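Local coordinates for Lmo2125 protein (Listeria monocytogenes serovar 1/2a, PDB 5TU0) that binds maltose and, as an extracellular solute-binding lipoprotein, probably delivers it to a membrane transporter for uptake, at residues G18-F30 against K290-L304. The protein carries 2 engineered substitutions. Numbering follows the deposited sequence.
Sequences GYKDYVNKIKGDF and KWLDYVTNQKNQETL
Y22 and Y294 reach across in opposite directions, each hydroxyl donating to a backbone carbonyl of the other segment. Y294 OH lies 2.6 Å from I26 O, in the carbonyl plane and on a lone pair. Y22 OH meets N300 O at 2.8 Å from above the carbonyl plane, L304 N from the opposite face. A water bonded to V295 O and Q301 NE2 donates to Y22 OH, 2.7 Å from the water oxygen. Q301 OE1 accepts from N314 N. L304 CD1 lies over the Y22 ring, 3.8 Å from its centroid, a CH-pi contact.

The Y294 ring is sandwiched between F30 CB and N300 ND2; that amide also donates to Y294 O. F30, with CG anti to its backbone N (chi1 179°), turns a ring face to the W291 edge, T-shaped with planes at 84°. I26 is a knob among Y294, V295, N300 and T303.

Helix 17-34 crosses over between parallel strands 10-15 and 37-42, a beta-alpha-beta unit of the solute-binding protein fold. The contact packs it against helices 285-295 and 298-308, over 250 residues later; N297 caps the second. Around it, V23 and F30 rest on strand 37-42, V295 touches W276 of strand 272-278, and Q301 packs against helix 315-323.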
ATOM      1  N   GLY A  18      -9.499   6.808  13.745  1.00 32.05           N
ATOM      2  CA  GLY A  18      -8.112   7.231  13.893  1.00 31.59           C
ATOM      3  C   GLY A  18      -7.776   8.631  13.422  1.00 29.17           C
ATOM      4  O   GLY A  18      -6.705   9.130  13.706  1.00 29.95           O
ATOM      5  N   TYR A  19      -8.686   9.268  12.698  1.00 27.60           N
ATOM      6  CA  TYR A  19      -8.452  10.620  12.213  1.00 26.56           C
ATOM      7  C   TYR A  19      -9.398  11.653  12.825  1.00 26.36           C
ATOM      8  O   TYR A  19      -9.267  12.835  12.538  1.00 24.46           O
ATOM      9  CB  TYR A  19      -8.598  10.671  10.700  1.00 25.77           C
ATOM     10  CG  TYR A  19      -7.712   9.692   9.969  1.00 26.62           C
ATOM     11  CD1 TYR A  19      -6.337   9.781  10.057  1.00 27.40           C
ATOM     12  CD2 TYR A  19      -8.258   8.693   9.158  1.00 27.80           C
ATOM     13  CE1 TYR A  19      -5.517   8.884   9.394  1.00 28.92           C
ATOM     14  CE2 TYR A  19      -7.444   7.791   8.493  1.00 28.56           C
ATOM     15  CZ  TYR A  19      -6.075   7.891   8.609  1.00 29.15           C
ATOM     16  OH  TYR A  19      -5.273   7.001   7.949  1.00 30.42           O
ATOM     17  N   LYS A  20     -10.324  11.208  13.676  1.00 30.55           N
ATOM     18  CA  LYS A  20     -11.319  12.120  14.261  1.00 31.79           C
ATOM     19  C   LYS A  20     -10.667  13.259  15.044  1.00 31.81           C
ATOM     20  O   LYS A  20     -11.004  14.433  14.826  1.00 31.95           O
ATOM     21  CB  LYS A  20     -12.302  11.351  15.152  1.00 34.06           C
ATOM     22  CG  LYS A  20     -13.577  12.126  15.447  1.00 36.37           C
ATOM     23  CD  LYS A  20     -14.414  11.418  16.489  1.00 39.10           C
ATOM     24  CE  LYS A  20     -15.678  12.194  16.802  1.00 41.34           C
ATOM     25  NZ  LYS A  20     -16.325  11.608  18.004  1.00 44.46           N
ATOM     26  N   ASP A  21      -9.733  12.924  15.934  1.00 32.28           N
ATOM     27  CA  ASP A  21      -9.042  13.961  16.740  1.00 33.66           C
ATOM     28  C   ASP A  21      -8.267  14.944  15.861  1.00 32.17           C
ATOM     29  O   ASP A  21      -8.249  16.152  16.117  1.00 31.11           O
ATOM     30  CB  ASP A  21      -8.092  13.327  17.755  1.00 35.92           C
ATOM     31  CG  ASP A  21      -8.818  12.541  18.839  1.00 38.79           C
ATOM     32  OD1 ASP A  21     -10.049  12.699  18.983  1.00 40.86           O
ATOM     33  OD2 ASP A  21      -8.147  11.780  19.570  1.00 39.76           O
ATOM     34  N   TYR A  22      -7.618  14.408  14.829  1.00 30.35           N
ATOM     35  CA  TYR A  22      -6.863  15.214  13.892  1.00 29.32           C
ATOM     36  C   TYR A  22      -7.767  16.200  13.176  1.00 28.47           C
ATOM     37  O   TYR A  22      -7.461  17.403  13.125  1.00 28.04           O
ATOM     38  CB  TYR A  22      -6.126  14.323  12.876  1.00 28.86           C
ATOM     39  CG  TYR A  22      -5.673  15.065  11.656  1.00 28.48           C
ATOM     40  CD1 TYR A  22      -4.608  15.953  11.721  1.00 29.04           C
ATOM     41  CD2 TYR A  22      -6.300  14.864  10.416  1.00 28.53           C
ATOM     42  CE1 TYR A  22      -4.191  16.653  10.597  1.00 29.38           C
ATOM     43  CE2 TYR A  22      -5.885  15.555   9.285  1.00 28.06           C
ATOM     44  CZ  TYR A  22      -4.824  16.444   9.382  1.00 28.14           C
ATOM     45  OH  TYR A  22      -4.391  17.137   8.267  1.00 28.44           O
ATOM     46  N   VAL A  23      -8.882  15.709  12.638  1.00 27.19           N
ATOM     47  CA  VAL A  23      -9.818  16.583  11.942  1.00 27.50           C
ATOM     48  C   VAL A  23     -10.368  17.652  12.921  1.00 29.15           C
ATOM     49  O   VAL A  23     -10.464  18.838  12.555  1.00 29.84           O
ATOM     50  CB  VAL A  23     -10.933  15.792  11.220  1.00 27.09           C
ATOM     51  CG1 VAL A  23     -12.009  16.721  10.669  1.00 27.22           C
ATOM     52  CG2 VAL A  23     -10.331  14.973  10.085  1.00 25.91           C
ATOM     53  N   ASN A  24     -10.690  17.246  14.144  1.00 30.80           N
ATOM     54  CA  ASN A  24     -11.185  18.201  15.155  1.00 33.11           C
ATOM     55  C   ASN A  24     -10.159  19.274  15.499  1.00 33.51           C
ATOM     56  O   ASN A  24     -10.524  20.447  15.659  1.00 34.46           O
ATOM     57  CB  ASN A  24     -11.707  17.502  16.414  1.00 35.63           C
ATOM     58  CG  ASN A  24     -13.114  16.966  16.235  1.00 36.70           C
ATOM     59  OD1 ASN A  24     -13.916  17.529  15.492  1.00 37.39           O
ATOM     60  ND2 ASN A  24     -13.425  15.884  16.924  1.00 39.44           N
ATOM     61  N   LYS A  25      -8.889  18.889  15.574  1.00 33.28           N
ATOM     62  CA  LYS A  25      -7.825  19.842  15.827  1.00 34.28           C
ATOM     63  C   LYS A  25      -7.708  20.889  14.709  1.00 32.94           C
ATOM     64  O   LYS A  25      -7.622  22.076  14.989  1.00 33.26           O
ATOM     65  CB  LYS A  25      -6.472  19.150  15.987  1.00 35.02           C
ATOM     66  CG  LYS A  25      -5.350  20.088  16.422  1.00 37.38           C
ATOM     67  CD  LYS A  25      -4.063  19.333  16.738  1.00 39.17           C
ATOM     68  CE  LYS A  25      -3.159  20.077  17.708  1.00 42.07           C
ATOM     69  NZ  LYS A  25      -3.683  20.014  19.095  1.00 43.32           N
ATOM     70  N   ILE A  26      -7.718  20.455  13.451  1.00 30.82           N
ATOM     71  CA  ILE A  26      -7.505  21.397  12.347  1.00 30.74           C
ATOM     72  C   ILE A  26      -8.734  22.109  11.791  1.00 30.73           C
ATOM     73  O   ILE A  26      -8.578  23.103  11.088  1.00 31.24           O
ATOM     74  CB  ILE A  26      -6.782  20.727  11.153  1.00 29.16           C
ATOM     75  CG1 ILE A  26      -7.693  19.721  10.426  1.00 28.46           C
ATOM     76  CG2 ILE A  26      -5.495  20.073  11.640  1.00 29.71           C
ATOM     77  CD1 ILE A  26      -7.126  19.188   9.114  1.00 27.61           C
ATOM     78  N   LYS A  27      -9.948  21.648  12.093  1.00 31.14           N
ATOM     79  CA  LYS A  27     -11.124  22.252  11.445  1.00 31.37           C
ATOM     80  C   LYS A  27     -11.348  23.733  11.787  1.00 31.22           C
ATOM     81  O   LYS A  27     -11.849  24.491  10.962  1.00 30.58           O
ATOM     82  CB  LYS A  27     -12.393  21.469  11.748  1.00 33.23           C
ATOM     83  CG  LYS A  27     -12.905  21.615  13.164  1.00 36.04           C
ATOM     84  CD  LYS A  27     -14.123  20.751  13.366  1.00 38.92           C
ATOM     85  CE  LYS A  27     -14.783  21.057  14.693  1.00 42.29           C
ATOM     86  NZ  LYS A  27     -15.838  20.055  14.988  1.00 46.02           N
ATOM     87  N   GLY A  28     -10.969  24.134  12.995  1.00 30.82           N
ATOM     88  CA  GLY A  28     -11.197  25.503  13.457  1.00 32.29           C
ATOM     89  C   GLY A  28     -10.702  26.602  12.532  1.00 31.48           C
ATOM     90  O   GLY A  28     -11.446  27.535  12.213  1.00 31.96           O
ATOM     91  N   ASP A  29      -9.450  26.503  12.106  1.00 31.02           N
ATOM     92  CA  ASP A  29      -8.861  27.537  11.243  1.00 31.72           C
ATOM     93  C   ASP A  29      -9.527  27.574   9.855  1.00 30.66           C
ATOM     94  O   ASP A  29      -9.662  28.649   9.251  1.00 29.79           O
ATOM     95  CB  ASP A  29      -7.349  27.378  11.169  1.00 32.48           C
ATOM     96  CG  ASP A  29      -6.674  27.652  12.500  1.00 35.28           C
ATOM     97  OD1 ASP A  29      -7.133  28.543  13.237  1.00 37.09           O
ATOM     98  OD2 ASP A  29      -5.674  26.989  12.807  1.00 37.53           O
ATOM     99  N   PHE A  30      -9.985  26.408   9.395  1.00 29.24           N
ATOM    100  CA  PHE A  30     -10.721  26.325   8.135  1.00 28.75           C
ATOM    101  C   PHE A  30     -12.086  27.004   8.281  1.00 28.80           C
ATOM    102  O   PHE A  30     -12.510  27.763   7.401  1.00 27.99           O
ATOM    103  CB  PHE A  30     -10.902  24.877   7.714  1.00 28.35           C
ATOM    104  CG  PHE A  30     -11.663  24.716   6.442  1.00 28.03           C
ATOM    105  CD1 PHE A  30     -11.004  24.808   5.219  1.00 27.94           C
ATOM    106  CD2 PHE A  30     -13.028  24.472   6.455  1.00 28.34           C
ATOM    107  CE1 PHE A  30     -11.696  24.656   4.019  1.00 27.82           C
ATOM    108  CE2 PHE A  30     -13.733  24.331   5.264  1.00 28.45           C
ATOM    109  CZ  PHE A  30     -13.067  24.412   4.045  1.00 28.32           C
ATOM    110  N   LYS A 290     -12.196  23.585  -1.308  1.00 27.93           N
ATOM    111  CA  LYS A 290     -11.381  24.373  -0.399  1.00 28.73           C
ATOM    112  C   LYS A 290     -10.852  23.473   0.732  1.00 26.43           C
ATOM    113  O   LYS A 290      -9.706  23.592   1.103  1.00 25.89           O
ATOM    114  CB  LYS A 290     -12.146  25.582   0.124  1.00 31.30           C
ATOM    115  CG  LYS A 290     -12.437  26.627  -0.963  1.00 34.22           C
ATOM    116  CD  LYS A 290     -13.270  27.760  -0.401  1.00 37.49           C
ATOM    117  CE  LYS A 290     -13.504  28.889  -1.403  1.00 41.47           C
ATOM    118  NZ  LYS A 290     -14.334  28.463  -2.564  1.00 45.53           N
ATOM    119  N   TRP A 291     -11.668  22.548   1.218  1.00 25.49           N
ATOM    120  CA  TRP A 291     -11.231  21.602   2.270  1.00 25.54           C
ATOM    121  C   TRP A 291     -10.076  20.726   1.800  1.00 25.37           C
ATOM    122  O   TRP A 291      -9.112  20.543   2.524  1.00 26.14           O
ATOM    123  CB  TRP A 291     -12.386  20.721   2.770  1.00 25.23           C
ATOM    124  CG  TRP A 291     -11.931  19.711   3.782  1.00 25.25           C
ATOM    125  CD1 TRP A 291     -11.597  18.408   3.547  1.00 25.25           C
ATOM    126  CD2 TRP A 291     -11.699  19.940   5.170  1.00 25.76           C
ATOM    127  NE1 TRP A 291     -11.189  17.803   4.708  1.00 25.06           N
ATOM    128  CE2 TRP A 291     -11.242  18.729   5.723  1.00 26.19           C
ATOM    129  CE3 TRP A 291     -11.832  21.056   6.004  1.00 26.77           C
ATOM    130  CZ2 TRP A 291     -10.935  18.596   7.081  1.00 26.48           C
ATOM    131  CZ3 TRP A 291     -11.528  20.923   7.358  1.00 27.70           C
ATOM    132  CH2 TRP A 291     -11.079  19.697   7.878  1.00 26.95           C
ATOM    133  N   LEU A 292     -10.181  20.171   0.594  1.00 25.50           N
ATOM    134  CA  LEU A 292      -9.093  19.357   0.061  1.00 25.82           C
ATOM    135  C   LEU A 292      -7.767  20.136  -0.010  1.00 27.04           C
ATOM    136  O   LEU A 292      -6.706  19.605   0.349  1.00 27.10           O
ATOM    137  CB  LEU A 292      -9.449  18.762  -1.311  1.00 25.83           C
ATOM    138  CG  LEU A 292     -10.099  17.372  -1.319  1.00 25.70           C
ATOM    139  CD1 LEU A 292     -11.369  17.328  -0.483  1.00 26.29           C
ATOM    140  CD2 LEU A 292     -10.379  16.900  -2.742  1.00 25.84           C
ATOM    141  N   ASP A 293      -7.842  21.385  -0.478  1.00 28.28           N
ATOM    142  CA  ASP A 293      -6.665  22.264  -0.606  1.00 29.16           C
ATOM    143  C   ASP A 293      -6.098  22.625   0.762  1.00 28.88           C
ATOM    144  O   ASP A 293      -4.882  22.805   0.911  1.00 30.33           O
ATOM    145  CB  ASP A 293      -7.017  23.556  -1.367  1.00 30.38           C
ATOM    146  CG  ASP A 293      -7.347  23.304  -2.846  1.00 32.32           C
ATOM    147  OD1 ASP A 293      -7.068  22.198  -3.359  1.00 30.85           O
ATOM    148  OD2 ASP A 293      -7.892  24.224  -3.496  1.00 33.99           O
ATOM    149  N   TYR A 294      -6.988  22.784   1.737  1.00 27.53           N
ATOM    150  CA  TYR A 294      -6.589  23.054   3.117  1.00 26.90           C
ATOM    151  C   TYR A 294      -5.898  21.841   3.773  1.00 26.66           C
ATOM    152  O   TYR A 294      -4.741  21.921   4.226  1.00 26.55           O
ATOM    153  CB  TYR A 294      -7.828  23.421   3.938  1.00 26.79           C
ATOM    154  CG  TYR A 294      -7.592  23.634   5.418  1.00 27.03           C
ATOM    155  CD1 TYR A 294      -7.060  24.826   5.887  1.00 27.82           C
ATOM    156  CD2 TYR A 294      -7.941  22.659   6.355  1.00 27.01           C
ATOM    157  CE1 TYR A 294      -6.854  25.038   7.251  1.00 28.29           C
ATOM    158  CE2 TYR A 294      -7.732  22.866   7.724  1.00 27.50           C
ATOM    159  CZ  TYR A 294      -7.188  24.065   8.160  1.00 28.28           C
ATOM    160  OH  TYR A 294      -6.960  24.307   9.503  1.00 28.89           O
ATOM    161  N   VAL A 295      -6.605  20.714   3.823  1.00 26.70           N
ATOM    162  CA  VAL A 295      -6.109  19.537   4.536  1.00 26.21           C
ATOM    163  C   VAL A 295      -4.827  18.951   3.918  1.00 26.15           C
ATOM    164  O   VAL A 295      -4.066  18.266   4.607  1.00 25.46           O
ATOM    165  CB  VAL A 295      -7.227  18.460   4.715  1.00 26.75           C
ATOM    166  CG1 VAL A 295      -7.536  17.751   3.406  1.00 26.09           C
ATOM    167  CG2 VAL A 295      -6.828  17.408   5.738  1.00 27.67           C
ATOM    168  N   THR A 296      -4.581  19.235   2.634  1.00 26.32           N
ATOM    169  CA  THR A 296      -3.373  18.751   1.958  1.00 26.96           C
ATOM    170  C   THR A 296      -2.263  19.815   1.868  1.00 27.83           C
ATOM    171  O   THR A 296      -1.245  19.573   1.211  1.00 28.40           O
ATOM    172  CB  THR A 296      -3.658  18.121   0.563  1.00 26.89           C
ATOM    173  OG1 THR A 296      -4.232  19.093  -0.322  1.00 28.73           O
ATOM    174  CG2 THR A 296      -4.588  16.950   0.688  1.00 26.59           C
ATOM    175  N   ASN A 297      -2.423  20.973   2.524  1.00 28.27           N
ATOM    176  CA  ASN A 297      -1.336  21.958   2.505  1.00 28.86           C
ATOM    177  C   ASN A 297      -0.242  21.513   3.483  1.00 29.48           C
ATOM    178  O   ASN A 297      -0.424  20.548   4.239  1.00 28.44           O
ATOM    179  CB  ASN A 297      -1.805  23.415   2.725  1.00 29.09           C
ATOM    180  CG  ASN A 297      -2.278  23.717   4.145  1.00 29.18           C
ATOM    181  OD1 ASN A 297      -1.938  23.041   5.101  1.00 28.02           O
ATOM    182  ND2 ASN A 297      -3.081  24.770   4.265  1.00 29.85           N
ATOM    183  N   GLN A 298       0.889  22.203   3.468  1.00 30.99           N
ATOM    184  CA  GLN A 298       2.026  21.802   4.308  1.00 31.58           C
ATOM    185  C   GLN A 298       1.730  21.804   5.805  1.00 31.76           C
ATOM    186  O   GLN A 298       2.055  20.851   6.488  1.00 30.92           O
ATOM    187  CB  GLN A 298       3.237  22.692   4.040  1.00 33.68           C
ATOM    188  CG  GLN A 298       4.449  22.307   4.886  1.00 34.69           C
ATOM    189  CD  GLN A 298       5.674  23.133   4.572  1.00 35.70           C
ATOM    190  OE1 GLN A 298       5.656  23.980   3.689  1.00 34.88           O
ATOM    191  NE2 GLN A 298       6.758  22.866   5.289  1.00 37.01           N
ATOM    192  N   LYS A 299       1.123  22.874   6.305  1.00 32.58           N
ATOM    193  CA  LYS A 299       0.812  22.976   7.732  1.00 33.40           C
ATOM    194  C   LYS A 299      -0.037  21.791   8.227  1.00 31.96           C
ATOM    195  O   LYS A 299       0.315  21.129   9.213  1.00 32.94           O
ATOM    196  CB  LYS A 299       0.083  24.310   8.030  1.00 34.87           C
ATOM    197  CG  LYS A 299      -0.199  24.560   9.507  1.00 36.50           C
ATOM    198  CD  LYS A 299      -0.790  25.947   9.745  1.00 38.64           C
ATOM    199  CE  LYS A 299      -0.990  26.237  11.226  1.00 40.60           C
ATOM    200  NZ  LYS A 299      -1.997  25.330  11.853  1.00 40.49           N
ATOM    201  N   ASN A 300      -1.125  21.506   7.524  1.00 30.56           N
ATOM    202  CA  ASN A 300      -2.054  20.461   7.967  1.00 29.90           C
ATOM    203  C   ASN A 300      -1.506  19.065   7.737  1.00 28.35           C
ATOM    204  O   ASN A 300      -1.804  18.156   8.493  1.00 28.39           O
ATOM    205  CB  ASN A 300      -3.429  20.671   7.346  1.00 29.21           C
ATOM    206  CG  ASN A 300      -4.063  21.961   7.809  1.00 30.52           C
ATOM    207  OD1 ASN A 300      -4.175  22.218   9.023  1.00 30.98           O
ATOM    208  ND2 ASN A 300      -4.455  22.797   6.859  1.00 30.30           N
ATOM    209  N   GLN A 301      -0.678  18.908   6.708  1.00 28.56           N
ATOM    210  CA  GLN A 301      -0.008  17.624   6.475  1.00 28.29           C
ATOM    211  C   GLN A 301       1.036  17.354   7.577  1.00 29.31           C
ATOM    212  O   GLN A 301       1.206  16.216   8.013  1.00 28.24           O
ATOM    213  CB  GLN A 301       0.578  17.590   5.075  1.00 28.40           C
ATOM    214  CG  GLN A 301      -0.494  17.343   4.030  1.00 27.11           C
ATOM    215  CD  GLN A 301      -0.578  15.877   3.646  1.00 26.71           C
ATOM    216  OE1 GLN A 301       0.222  15.422   2.845  1.00 26.51           O
ATOM    217  NE2 GLN A 301      -1.549  15.139   4.199  1.00 25.85           N
ATOM    218  N   GLU A 302       1.696  18.405   8.059  1.00 31.02           N
ATOM    219  CA  GLU A 302       2.641  18.251   9.178  1.00 32.78           C
ATOM    220  C   GLU A 302       1.878  17.895  10.452  1.00 32.73           C
ATOM    221  O   GLU A 302       2.311  17.022  11.210  1.00 33.28           O
ATOM    222  CB  GLU A 302       3.522  19.493   9.366  1.00 34.42           C
ATOM    223  CG  GLU A 302       4.502  19.643   8.218  1.00 35.51           C
ATOM    224  CD  GLU A 302       5.389  20.867   8.287  1.00 37.60           C
ATOM    225  OE1 GLU A 302       5.246  21.708   9.215  1.00 38.87           O
ATOM    226  OE2 GLU A 302       6.238  20.969   7.376  1.00 38.04           O
ATOM    227  N   THR A 303       0.732  18.534  10.677  1.00 31.75           N
ATOM    228  CA  THR A 303      -0.084  18.188  11.855  1.00 31.99           C
ATOM    229  C   THR A 303      -0.563  16.720  11.752  1.00 30.82           C
ATOM    230  O   THR A 303      -0.581  15.995  12.750  1.00 30.36           O
ATOM    231  CB  THR A 303      -1.291  19.122  12.017  1.00 31.69           C
ATOM    232  OG1 THR A 303      -0.819  20.468  12.165  1.00 33.24           O
ATOM    233  CG2 THR A 303      -2.125  18.737  13.227  1.00 31.97           C
ATOM    234  N   LEU A 304      -0.932  16.289  10.550  1.00 29.58           N
ATOM    235  CA  LEU A 304      -1.353  14.887  10.359  1.00 29.24           C
ATOM    236  C   LEU A 304      -0.258  13.945  10.845  1.00 28.68           C
ATOM    237  O   LEU A 304      -0.525  13.016  11.611  1.00 28.20           O
ATOM    238  CB  LEU A 304      -1.671  14.585   8.890  1.00 28.96           C
ATOM    239  CG  LEU A 304      -2.037  13.124   8.572  1.00 28.54           C
ATOM    240  CD1 LEU A 304      -3.347  12.725   9.228  1.00 28.72           C
ATOM    241  CD2 LEU A 304      -2.095  12.921   7.066  1.00 29.01           C
TER
HETATM  242  O   HOH W   1      -3.677  16.074   5.881  1.00 31.22           O